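Local coordinates for protein aminotransferase class I and II (Anaerococcus prevotii, PDB 4EMY) that binds pyridoxal 5'-phosphate as a homodimer and probably transfers amino groups between amino acids and keto acids, at residues N189-Y194 and F358-T363; H131-A136 and F152-D157. All blocks are in the same frame, centred on the assembly; numbering follows the deposited sequence.

Interaction 1: residues N189-Y194 and F358-T363. With PLP (pyridoxal-5'-phosphate), chain E.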
ATOM      1  N   ASN A 189       0.550 -21.444 -11.006  1.00 41.34           N
ATOM      2  CA  ASN A 189       0.368 -20.335 -11.951  1.00 40.39           C
ATOM      3  C   ASN A 189      -1.080 -19.932 -12.181  1.00 40.53           C
ATOM      4  O   ASN A 189      -1.890 -20.731 -12.627  1.00 41.74           O
ATOM      5  CB  ASN A 189       0.996 -20.702 -13.304  1.00 40.81           C
ATOM      6  CG  ASN A 189       0.816 -19.618 -14.351  1.00 40.25           C
ATOM      7  OD1 ASN A 189      -0.088 -19.685 -15.184  1.00 40.88           O
ATOM      8  ND2 ASN A 189       1.672 -18.610 -14.307  1.00 39.23           N
ATOM      9  N   ASN A 190      -1.392 -18.686 -11.868  1.00 39.57           N
ATOM     10  CA  ASN A 190      -2.631 -18.069 -12.297  1.00 39.81           C
ATOM     11  C   ASN A 190      -2.369 -17.461 -13.692  1.00 39.76           C
ATOM     12  O   ASN A 190      -1.500 -16.586 -13.829  1.00 38.96           O
ATOM     13  CB  ASN A 190      -3.032 -17.015 -11.258  1.00 39.18           C
ATOM     14  CG  ASN A 190      -4.098 -16.063 -11.752  1.00 39.48           C
ATOM     15  OD1 ASN A 190      -5.011 -16.441 -12.481  1.00 40.52           O
ATOM     16  ND2 ASN A 190      -3.997 -14.816 -11.336  1.00 39.05           N
ATOM     17  N   PRO A 191      -3.120 -17.890 -14.734  1.00 40.73           N
ATOM     18  CA  PRO A 191      -4.351 -18.695 -14.822  1.00 41.96           C
ATOM     19  C   PRO A 191      -4.239 -20.227 -14.949  1.00 43.15           C
ATOM     20  O   PRO A 191      -5.186 -20.941 -14.584  1.00 44.17           O
ATOM     21  CB  PRO A 191      -5.007 -18.153 -16.094  1.00 42.56           C
ATOM     22  CG  PRO A 191      -3.885 -17.664 -16.940  1.00 42.04           C
ATOM     23  CD  PRO A 191      -2.689 -17.424 -16.064  1.00 40.82           C
ATOM     24  N   THR A 192      -3.111 -20.721 -15.457  1.00 43.18           N
ATOM     25  CA  THR A 192      -3.020 -22.092 -15.971  1.00 44.61           C
ATOM     26  C   THR A 192      -3.141 -23.210 -14.938  1.00 45.31           C
ATOM     27  O   THR A 192      -3.744 -24.244 -15.221  1.00 46.97           O
ATOM     28  CB  THR A 192      -1.727 -22.302 -16.762  1.00 44.67           C
ATOM     29  OG1 THR A 192      -0.611 -22.231 -15.868  1.00 43.75           O
ATOM     30  CG2 THR A 192      -1.590 -21.234 -17.822  1.00 44.31           C
ATOM     31  N   GLY A 193      -2.565 -23.003 -13.757  1.00 44.33           N
ATOM     32  CA  GLY A 193      -2.507 -24.035 -12.724  1.00 45.08           C
ATOM     33  C   GLY A 193      -1.238 -24.862 -12.836  1.00 45.56           C
ATOM     34  O   GLY A 193      -1.051 -25.838 -12.107  1.00 46.57           O
ATOM     35  N   TYR A 194      -0.363 -24.460 -13.752  1.00 45.02           N
ATOM     36  CA  TYR A 194       0.879 -25.170 -14.014  1.00 45.63           C
ATOM     37  C   TYR A 194       1.960 -24.859 -12.992  1.00 44.73           C
ATOM     38  O   TYR A 194       2.023 -23.754 -12.466  1.00 43.33           O
ATOM     39  CB  TYR A 194       1.398 -24.811 -15.407  1.00 45.66           C
ATOM     40  CG  TYR A 194       2.578 -25.640 -15.843  1.00 46.64           C
ATOM     41  CD1 TYR A 194       2.418 -26.984 -16.168  1.00 48.56           C
ATOM     42  CD2 TYR A 194       3.849 -25.086 -15.928  1.00 45.91           C
ATOM     43  CE1 TYR A 194       3.490 -27.759 -16.562  1.00 49.82           C
ATOM     44  CE2 TYR A 194       4.933 -25.853 -16.326  1.00 47.17           C
ATOM     45  CZ  TYR A 194       4.748 -27.193 -16.643  1.00 49.12           C
ATOM     46  OH  TYR A 194       5.812 -27.979 -17.045  1.00 50.49           O
ATOM     47  N   PHE A 358      -6.958 -22.084  -9.964  1.00 39.94           N
ATOM     48  CA  PHE A 358      -7.626 -22.129 -11.252  1.00 40.44           C
ATOM     49  C   PHE A 358      -7.145 -23.309 -12.071  1.00 41.22           C
ATOM     50  O   PHE A 358      -5.967 -23.669 -12.006  1.00 41.25           O
ATOM     51  CB  PHE A 358      -7.345 -20.851 -12.046  1.00 40.03           C
ATOM     52  CG  PHE A 358      -7.477 -19.585 -11.248  1.00 39.24           C
ATOM     53  CD1 PHE A 358      -6.360 -19.015 -10.637  1.00 38.45           C
ATOM     54  CD2 PHE A 358      -8.705 -18.951 -11.120  1.00 39.47           C
ATOM     55  CE1 PHE A 358      -6.468 -17.845  -9.905  1.00 37.68           C
ATOM     56  CE2 PHE A 358      -8.819 -17.778 -10.387  1.00 39.01           C
ATOM     57  CZ  PHE A 358      -7.698 -17.224  -9.782  1.00 38.09           C
ATOM     58  N   THR A 359      -8.067 -23.902 -12.827  1.00 41.98           N
ATOM     59  CA  THR A 359      -7.748 -24.859 -13.882  1.00 42.79           C
ATOM     60  C   THR A 359      -8.025 -24.158 -15.202  1.00 43.05           C
ATOM     61  O   THR A 359      -8.884 -23.276 -15.265  1.00 42.96           O
ATOM     62  CB  THR A 359      -8.636 -26.114 -13.814  1.00 43.92           C
ATOM     63  OG1 THR A 359     -10.012 -25.722 -13.812  1.00 44.12           O
ATOM     64  CG2 THR A 359      -8.336 -26.930 -12.571  1.00 43.99           C
ATOM     65  N   PHE A 360      -7.322 -24.544 -16.259  1.00 43.63           N
ATOM     66  CA  PHE A 360      -7.425 -23.799 -17.509  1.00 44.04           C
ATOM     67  C   PHE A 360      -7.742 -24.662 -18.716  1.00 45.62           C
ATOM     68  O   PHE A 360      -7.059 -25.650 -18.994  1.00 46.31           O
ATOM     69  CB  PHE A 360      -6.148 -22.998 -17.757  1.00 43.42           C
ATOM     70  CG  PHE A 360      -6.321 -21.850 -18.706  1.00 43.72           C
ATOM     71  CD1 PHE A 360      -6.040 -21.998 -20.060  1.00 45.07           C
ATOM     72  CD2 PHE A 360      -6.747 -20.610 -18.244  1.00 42.93           C
ATOM     73  CE1 PHE A 360      -6.184 -20.934 -20.935  1.00 45.69           C
ATOM     74  CE2 PHE A 360      -6.897 -19.541 -19.114  1.00 43.52           C
ATOM     75  CZ  PHE A 360      -6.613 -19.704 -20.460  1.00 44.93           C
ATOM     76  N   ILE A 361      -8.788 -24.261 -19.429  1.00 46.40           N
ATOM     77  CA  ILE A 361      -9.155 -24.872 -20.698  1.00 48.06           C
ATOM     78  C   ILE A 361      -8.658 -23.991 -21.846  1.00 48.82           C
ATOM     79  O   ILE A 361      -9.159 -22.886 -22.051  1.00 48.75           O
ATOM     80  CB  ILE A 361     -10.677 -25.128 -20.794  1.00 48.65           C
ATOM     81  CG1 ILE A 361     -11.056 -26.404 -20.043  1.00 48.80           C
ATOM     82  CG2 ILE A 361     -11.108 -25.315 -22.237  1.00 50.34           C
ATOM     83  CD1 ILE A 361     -11.233 -26.244 -18.553  1.00 47.53           C
ATOM     84  N   PRO A 362      -7.646 -24.471 -22.584  1.00 49.85           N
ATOM     85  CA  PRO A 362      -7.182 -23.745 -23.768  1.00 51.09           C
ATOM     86  C   PRO A 362      -8.188 -23.821 -24.926  1.00 52.94           C
ATOM     87  O   PRO A 362      -8.785 -24.875 -25.171  1.00 53.83           O
ATOM     88  CB  PRO A 362      -5.869 -24.447 -24.124  1.00 51.67           C
ATOM     89  CG  PRO A 362      -5.986 -25.808 -23.530  1.00 51.60           C
ATOM     90  CD  PRO A 362      -6.833 -25.670 -22.305  1.00 50.08           C
ATOM     91  N   THR A 363      -8.380 -22.688 -25.603  1.00 53.80           N
ATOM     92  CA  THR A 363      -9.306 -22.552 -26.735  1.00 55.77           C
ATOM     93  C   THR A 363      -9.154 -21.182 -27.395  1.00 56.78           C
ATOM     94  O   THR A 363      -8.689 -20.225 -26.766  1.00 55.69           O
ATOM     95  CB  THR A 363     -10.788 -22.745 -26.327  1.00 55.59           C
ATOM     96  OG1 THR A 363     -11.634 -22.347 -27.412  1.00 57.44           O
ATOM     97  CG2 THR A 363     -11.146 -21.917 -25.094  1.00 53.81           C
TER
HETATM   98  N1  PLP E 501       0.126 -12.883  -7.724  1.00 28.10           N
HETATM   99  C2  PLP E 501      -0.731 -13.694  -8.448  1.00 28.71           C
HETATM  100  C2A PLP E 501      -0.192 -14.587  -9.525  1.00 27.05           C
HETATM  101  C3  PLP E 501      -2.097 -13.701  -8.176  1.00 29.04           C
HETATM  102  O3  PLP E 501      -2.935 -14.500  -8.893  1.00 28.37           O
HETATM  103  C4  PLP E 501      -2.628 -12.889  -7.195  1.00 30.44           C
HETATM  104  C4A PLP E 501      -4.023 -12.382  -7.436  1.00 33.98           C
HETATM  105  O4A PLP E 501      -4.997 -12.926  -6.908  1.00 42.42           O
HETATM  106  C5  PLP E 501      -1.760 -12.080  -6.462  1.00 29.95           C
HETATM  107  C6  PLP E 501      -0.386 -12.074  -6.732  1.00 28.88           C
HETATM  108  C5A PLP E 501      -2.342 -11.174  -5.388  1.00 29.45           C
HETATM  109  O4P PLP E 501      -1.502 -11.033  -4.265  1.00 27.92           O
HETATM  110  P   PLP E 501      -1.995 -10.032  -3.120  1.00 26.27           P
HETATM  111  O1P PLP E 501      -1.544  -8.657  -3.537  1.00 25.46           O
HETATM  112  O2P PLP E 501      -1.394 -10.486  -1.808  1.00 23.97           O
HETATM  113  O3P PLP E 501      -3.499 -10.034  -3.015  1.00 26.40           O
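At the pyridoxal-phosphate site of this fold-type I enzyme, the cofactor-binding loop 189-194 packs through Asn-190 and Pro-191 against Phe-358 and Phe-360 at the start of strand 359-362. The Asn-190 amide has two jobs: ND2 donates to PLP O3 over 2.7 Å, a bent bond (135°), while OD1 lies 3.3 Å from Phe-358 CE1 and accepts from Arg-388, whose cation also meets the Phe-358 ring. A chi1 of 165°, with CG anti to the backbone N, carries the amide to the cofactor, its plane 28° from that of the Phe-358 ring. Replacing Asn-190 by an alanine removes both ends of the amide, so PLP O3 would probably lose this donor and Arg-388 this acceptor. Pro-191, after a cis peptide bond, sets CB 3.7 Å from Phe-360 CD2, the two side chains running alongside each other; its carbonyl O rests 3.3 Å from Phe-358 CB. Asn-189 OD1 fixes the turn as an Asx motif, gripped by Thr-192 N and Thr-192 OG1 from opposite faces of its plane. Strand 359-362 pairs with strand 386-389, and Thr-359 and Ile-361 lean on helix 315-345; the loop itself leads from strand 179-184 to helix 198-211.

Interaction 2: residues H131-A136 and F152-D157. With PLP (pyridoxal-5'-phosphate), chain E.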
ATOM      1  N   HIS A 131       5.815 -14.987 -18.831  1.00 40.34           N
ATOM      2  CA  HIS A 131       5.148 -16.067 -19.554  1.00 41.40           C
ATOM      3  C   HIS A 131       3.853 -15.643 -20.192  1.00 41.84           C
ATOM      4  O   HIS A 131       3.126 -14.802 -19.660  1.00 41.07           O
ATOM      5  CB  HIS A 131       4.958 -17.294 -18.666  1.00 41.23           C
ATOM      6  CG  HIS A 131       4.742 -16.961 -17.215  1.00 40.00           C
ATOM      7  ND1 HIS A 131       3.582 -16.458 -16.752  1.00 39.43           N
ATOM      8  CD2 HIS A 131       5.591 -17.070 -16.116  1.00 39.34           C
ATOM      9  CE1 HIS A 131       3.683 -16.255 -15.428  1.00 38.52           C
ATOM     10  NE2 HIS A 131       4.914 -16.630 -15.041  1.00 38.45           N
ATOM     11  N   ASP A 132       3.598 -16.243 -21.354  1.00 43.38           N
ATOM     12  CA  ASP A 132       2.439 -16.023 -22.237  1.00 44.33           C
ATOM     13  C   ASP A 132       1.078 -15.902 -21.556  1.00 43.81           C
ATOM     14  O   ASP A 132       0.237 -15.104 -21.972  1.00 44.05           O
ATOM     15  CB  ASP A 132       2.362 -17.197 -23.215  1.00 46.11           C
ATOM     16  CG  ASP A 132       2.274 -16.757 -24.638  1.00 47.63           C
ATOM     17  OD1 ASP A 132       2.344 -15.534 -24.875  1.00 47.57           O
ATOM     18  OD2 ASP A 132       2.144 -17.632 -25.519  1.00 49.22           O
ATOM     19  N   TYR A 133       0.856 -16.749 -20.553  1.00 43.29           N
ATOM     20  CA  TYR A 133      -0.345 -16.725 -19.741  1.00 42.88           C
ATOM     21  C   TYR A 133       0.076 -16.060 -18.439  1.00 41.47           C
ATOM     22  O   TYR A 133       0.937 -16.582 -17.725  1.00 41.01           O
ATOM     23  CB  TYR A 133      -0.834 -18.149 -19.455  1.00 43.54           C
ATOM     24  CG  TYR A 133      -1.152 -19.022 -20.659  1.00 45.26           C
ATOM     25  CD1 TYR A 133      -0.153 -19.419 -21.560  1.00 46.05           C
ATOM     26  CD2 TYR A 133      -2.447 -19.498 -20.871  1.00 46.30           C
ATOM     27  CE1 TYR A 133      -0.447 -20.229 -22.649  1.00 47.76           C
ATOM     28  CE2 TYR A 133      -2.747 -20.318 -21.952  1.00 48.01           C
ATOM     29  CZ  TYR A 133      -1.747 -20.681 -22.838  1.00 48.76           C
ATOM     30  OH  TYR A 133      -2.050 -21.491 -23.913  1.00 50.68           O
ATOM     31  N   TYR A 134      -0.511 -14.905 -18.135  1.00 41.02           N
ATOM     32  CA  TYR A 134      -0.090 -14.123 -16.980  1.00 39.99           C
ATOM     33  C   TYR A 134      -1.232 -13.395 -16.303  1.00 40.11           C
ATOM     34  O   TYR A 134      -2.255 -13.097 -16.918  1.00 40.88           O
ATOM     35  CB  TYR A 134       0.977 -13.101 -17.383  1.00 39.48           C
ATOM     36  CG  TYR A 134       0.510 -12.097 -18.406  1.00 39.95           C
ATOM     37  CD1 TYR A 134      -0.006 -10.865 -18.017  1.00 39.63           C
ATOM     38  CD2 TYR A 134       0.580 -12.381 -19.762  1.00 41.00           C
ATOM     39  CE1 TYR A 134      -0.441  -9.943 -18.952  1.00 40.41           C
ATOM     40  CE2 TYR A 134       0.151 -11.465 -20.705  1.00 41.82           C
ATOM     41  CZ  TYR A 134      -0.358 -10.249 -20.297  1.00 41.54           C
ATOM     42  OH  TYR A 134      -0.780  -9.339 -21.240  1.00 42.58           O
ATOM     43  N   TRP A 135      -1.020 -13.112 -15.023  1.00 39.89           N
ATOM     44  CA  TRP A 135      -1.889 -12.276 -14.206  1.00 39.98           C
ATOM     45  C   TRP A 135      -1.740 -10.862 -14.696  1.00 39.88           C
ATOM     46  O   TRP A 135      -0.637 -10.321 -14.721  1.00 39.43           O
ATOM     47  CB  TRP A 135      -1.448 -12.424 -12.756  1.00 39.85           C
ATOM     48  CG  TRP A 135      -2.240 -11.666 -11.729  1.00 40.42           C
ATOM     49  CD1 TRP A 135      -3.620 -11.601 -11.596  1.00 41.23           C
ATOM     50  CD2 TRP A 135      -1.712 -10.876 -10.611  1.00 40.33           C
ATOM     51  NE1 TRP A 135      -3.972 -10.829 -10.519  1.00 41.49           N
ATOM     52  CE2 TRP A 135      -2.880 -10.366  -9.883  1.00 40.95           C
ATOM     53  CE3 TRP A 135      -0.438 -10.543 -10.163  1.00 40.05           C
ATOM     54  CZ2 TRP A 135      -2.755  -9.559  -8.761  1.00 41.12           C
ATOM     55  CZ3 TRP A 135      -0.324  -9.729  -9.028  1.00 40.21           C
ATOM     56  CH2 TRP A 135      -1.458  -9.250  -8.344  1.00 40.77           C
ATOM     57  N   ALA A 136      -2.849 -10.254 -15.108  1.00 40.52           N
ATOM     58  CA  ALA A 136      -2.830  -8.965 -15.813  1.00 40.85           C
ATOM     59  C   ALA A 136      -1.994  -7.848 -15.170  1.00 40.21           C
ATOM     60  O   ALA A 136      -1.307  -7.120 -15.887  1.00 40.48           O
ATOM     61  CB  ALA A 136      -4.248  -8.487 -16.098  1.00 41.83           C
ATOM     62  N   PHE A 152       6.721 -14.445 -23.773  1.00 46.37           N
ATOM     63  CA  PHE A 152       7.201 -15.623 -24.495  1.00 47.72           C
ATOM     64  C   PHE A 152       6.185 -16.767 -24.341  1.00 48.01           C
ATOM     65  O   PHE A 152       5.464 -16.820 -23.340  1.00 46.80           O
ATOM     66  CB  PHE A 152       8.585 -16.046 -23.985  1.00 47.42           C
ATOM     67  CG  PHE A 152       8.563 -16.716 -22.637  1.00 46.22           C
ATOM     68  CD1 PHE A 152       8.489 -18.103 -22.534  1.00 46.87           C
ATOM     69  CD2 PHE A 152       8.618 -15.967 -21.470  1.00 44.62           C
ATOM     70  CE1 PHE A 152       8.465 -18.724 -21.294  1.00 45.96           C
ATOM     71  CE2 PHE A 152       8.599 -16.585 -20.228  1.00 43.70           C
ATOM     72  CZ  PHE A 152       8.518 -17.966 -20.141  1.00 44.38           C
ATOM     73  N   GLU A 153       6.143 -17.677 -25.321  1.00 49.69           N
ATOM     74  CA  GLU A 153       5.218 -18.816 -25.302  1.00 50.25           C
ATOM     75  C   GLU A 153       5.512 -19.764 -24.142  1.00 49.45           C
ATOM     76  O   GLU A 153       6.486 -20.511 -24.178  1.00 50.21           O
ATOM     77  CB  GLU A 153       5.262 -19.581 -26.629  1.00 52.74           C
ATOM     78  CG  GLU A 153       4.706 -18.821 -27.825  1.00 54.15           C
ATOM     79  CD  GLU A 153       5.279 -19.310 -29.150  1.00 56.69           C
ATOM     80  OE1 GLU A 153       6.118 -18.589 -29.736  1.00 57.28           O
ATOM     81  OE2 GLU A 153       4.902 -20.414 -29.605  1.00 58.29           O
ATOM     82  N   PHE A 154       4.659 -19.713 -23.122  1.00 48.08           N
ATOM     83  CA  PHE A 154       4.761 -20.533 -21.903  1.00 47.35           C
ATOM     84  C   PHE A 154       5.040 -22.015 -22.173  1.00 48.92           C
ATOM     85  O   PHE A 154       6.029 -22.564 -21.686  1.00 49.09           O
ATOM     86  CB  PHE A 154       3.447 -20.423 -21.107  1.00 46.40           C
ATOM     87  CG  PHE A 154       3.600 -20.581 -19.615  1.00 45.17           C
ATOM     88  CD1 PHE A 154       2.627 -20.076 -18.763  1.00 44.17           C
ATOM     89  CD2 PHE A 154       4.700 -21.219 -19.057  1.00 45.24           C
ATOM     90  CE1 PHE A 154       2.740 -20.209 -17.391  1.00 43.27           C
ATOM     91  CE2 PHE A 154       4.821 -21.348 -17.684  1.00 44.37           C
ATOM     92  CZ  PHE A 154       3.839 -20.844 -16.851  1.00 43.40           C
ATOM     93  N   PHE A 155       4.161 -22.648 -22.946  1.00 50.20           N
ATOM     94  CA  PHE A 155       4.127 -24.104 -23.054  1.00 51.77           C
ATOM     95  C   PHE A 155       4.606 -24.638 -24.399  1.00 53.94           C
ATOM     96  O   PHE A 155       4.666 -23.913 -25.391  1.00 54.43           O
ATOM     97  CB  PHE A 155       2.706 -24.621 -22.806  1.00 51.98           C
ATOM     98  CG  PHE A 155       2.101 -24.161 -21.507  1.00 50.13           C
ATOM     99  CD1 PHE A 155       2.530 -24.688 -20.293  1.00 49.54           C
ATOM    100  CD2 PHE A 155       1.082 -23.221 -21.499  1.00 49.19           C
ATOM    101  CE1 PHE A 155       1.961 -24.273 -19.101  1.00 48.13           C
ATOM    102  CE2 PHE A 155       0.511 -22.802 -20.309  1.00 47.75           C
ATOM    103  CZ  PHE A 155       0.952 -23.327 -19.110  1.00 47.20           C
ATOM    104  N   THR A 156       4.950 -25.920 -24.412  1.00 55.52           N
ATOM    105  CA  THR A 156       5.188 -26.645 -25.649  1.00 57.88           C
ATOM    106  C   THR A 156       3.867 -27.288 -26.035  1.00 59.14           C
ATOM    107  O   THR A 156       2.898 -27.195 -25.291  1.00 58.19           O
ATOM    108  CB  THR A 156       6.272 -27.728 -25.478  1.00 59.23           C
ATOM    109  OG1 THR A 156       5.881 -28.649 -24.448  1.00 59.23           O
ATOM    110  CG2 THR A 156       7.616 -27.093 -25.124  1.00 58.16           C
ATOM    111  N   ASP A 157       3.824 -27.941 -27.190  1.00 61.57           N
ATOM    112  CA  ASP A 157       2.610 -28.621 -27.629  1.00 63.26           C
ATOM    113  C   ASP A 157       2.182 -29.748 -26.680  1.00 63.71           C
ATOM    114  O   ASP A 157       1.017 -30.154 -26.673  1.00 64.47           O
ATOM    115  CB  ASP A 157       2.766 -29.120 -29.072  1.00 66.02           C
ATOM    116  CG  ASP A 157       2.713 -27.984 -30.094  1.00 66.03           C
ATOM    117  OD1 ASP A 157       2.397 -26.833 -29.703  1.00 63.94           O
ATOM    118  OD2 ASP A 157       2.986 -28.241 -31.290  1.00 68.24           O
TER
HETATM  119  N1  PLP E 501       0.126 -12.883  -7.724  1.00 28.10           N
HETATM  120  C2  PLP E 501      -0.731 -13.694  -8.448  1.00 28.71           C
HETATM  121  C2A PLP E 501      -0.192 -14.587  -9.525  1.00 27.05           C
HETATM  122  C3  PLP E 501      -2.097 -13.701  -8.176  1.00 29.04           C
HETATM  123  O3  PLP E 501      -2.935 -14.500  -8.893  1.00 28.37           O
HETATM  124  C4  PLP E 501      -2.628 -12.889  -7.195  1.00 30.44           C
HETATM  125  C4A PLP E 501      -4.023 -12.382  -7.436  1.00 33.98           C
HETATM  126  O4A PLP E 501      -4.997 -12.926  -6.908  1.00 42.42           O
HETATM  127  C5  PLP E 501      -1.760 -12.080  -6.462  1.00 29.95           C
HETATM  128  C6  PLP E 501      -0.386 -12.074  -6.732  1.00 28.88           C
HETATM  129  C5A PLP E 501      -2.342 -11.174  -5.388  1.00 29.45           C
HETATM  130  O4P PLP E 501      -1.502 -11.033  -4.265  1.00 27.92           O
HETATM  131  P   PLP E 501      -1.995 -10.032  -3.120  1.00 26.27           P
HETATM  132  O1P PLP E 501      -1.544  -8.657  -3.537  1.00 25.46           O
HETATM  133  O2P PLP E 501      -1.394 -10.486  -1.808  1.00 23.97           O
HETATM  134  O3P PLP E 501      -3.499 -10.034  -3.015  1.00 26.40           O
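The Phe-154 ring is sandwiched: His-131 CB sits over the centre of one face, 3.7 Å from the centroid in a CH-pi contact, and Phe-155 CZ lies over the opposite face toward the rim. The imidazole of His-131 continues along the first face as an offset stack, centroids 4.6 Å apart and planes at 15°. Phe-154 CG stands anti to the backbone N (chi1 -151°), which lays the ring alongside the histidine. Tyr-133 CD1 meets the edge of the Phe-154 ring, and Phe-155 turns its own edge to the tyrosine face in a T-shaped pair at 66°, with Phe-155 CD2 3.6 Å from Tyr-133 CE1. His-131 is held at both nitrogens: ND1 donates to Tyr-133 O over 2.8 Å, a bond from the side chain to the backbone two residues on, and NE2 accepts a hydrogen bond from the backbone N of Asn-185. Beyond the turn, the indole of Trp-135 lies with one face against the pyridine ring of the cofactor, CZ3 3.3 Å from PLP C6. Across the backbones, Asp-132 N makes a weak hydrogen bond to Phe-152 O, and Asp-132 OD2 comes 3.3 Å from Glu-153 CA. The contact thus joins the C-terminal ends of parallel strands 127-131 and 148-152, the latter at the margin of the large sheet; helix 137-145 links them, and helix 163-176 packs on Phe-152.

In the fold
From the N terminus, the chain first closes interaction 2, where 131-136 and 152-157 meet across a beta-alpha-beta crossover (strand 127-131, helix 137-145, strand 148-152) at one side of the seven-stranded sheet. Interaction 1 opens later, after strand 179-184, and closes only when 358-363 returns, past the rest of the large sheet and the long helix 315-345. The two follow in series, neither nested nor crossed. They nevertheless touch: Thr-192 packs against Tyr-133 and Phe-155, Asn-189 against His-131, and Asn-190 against Trp-135. Together they join the large sheet to the small antiparallel sheet containing strand 359-362, and both supply side chains to the same cofactor.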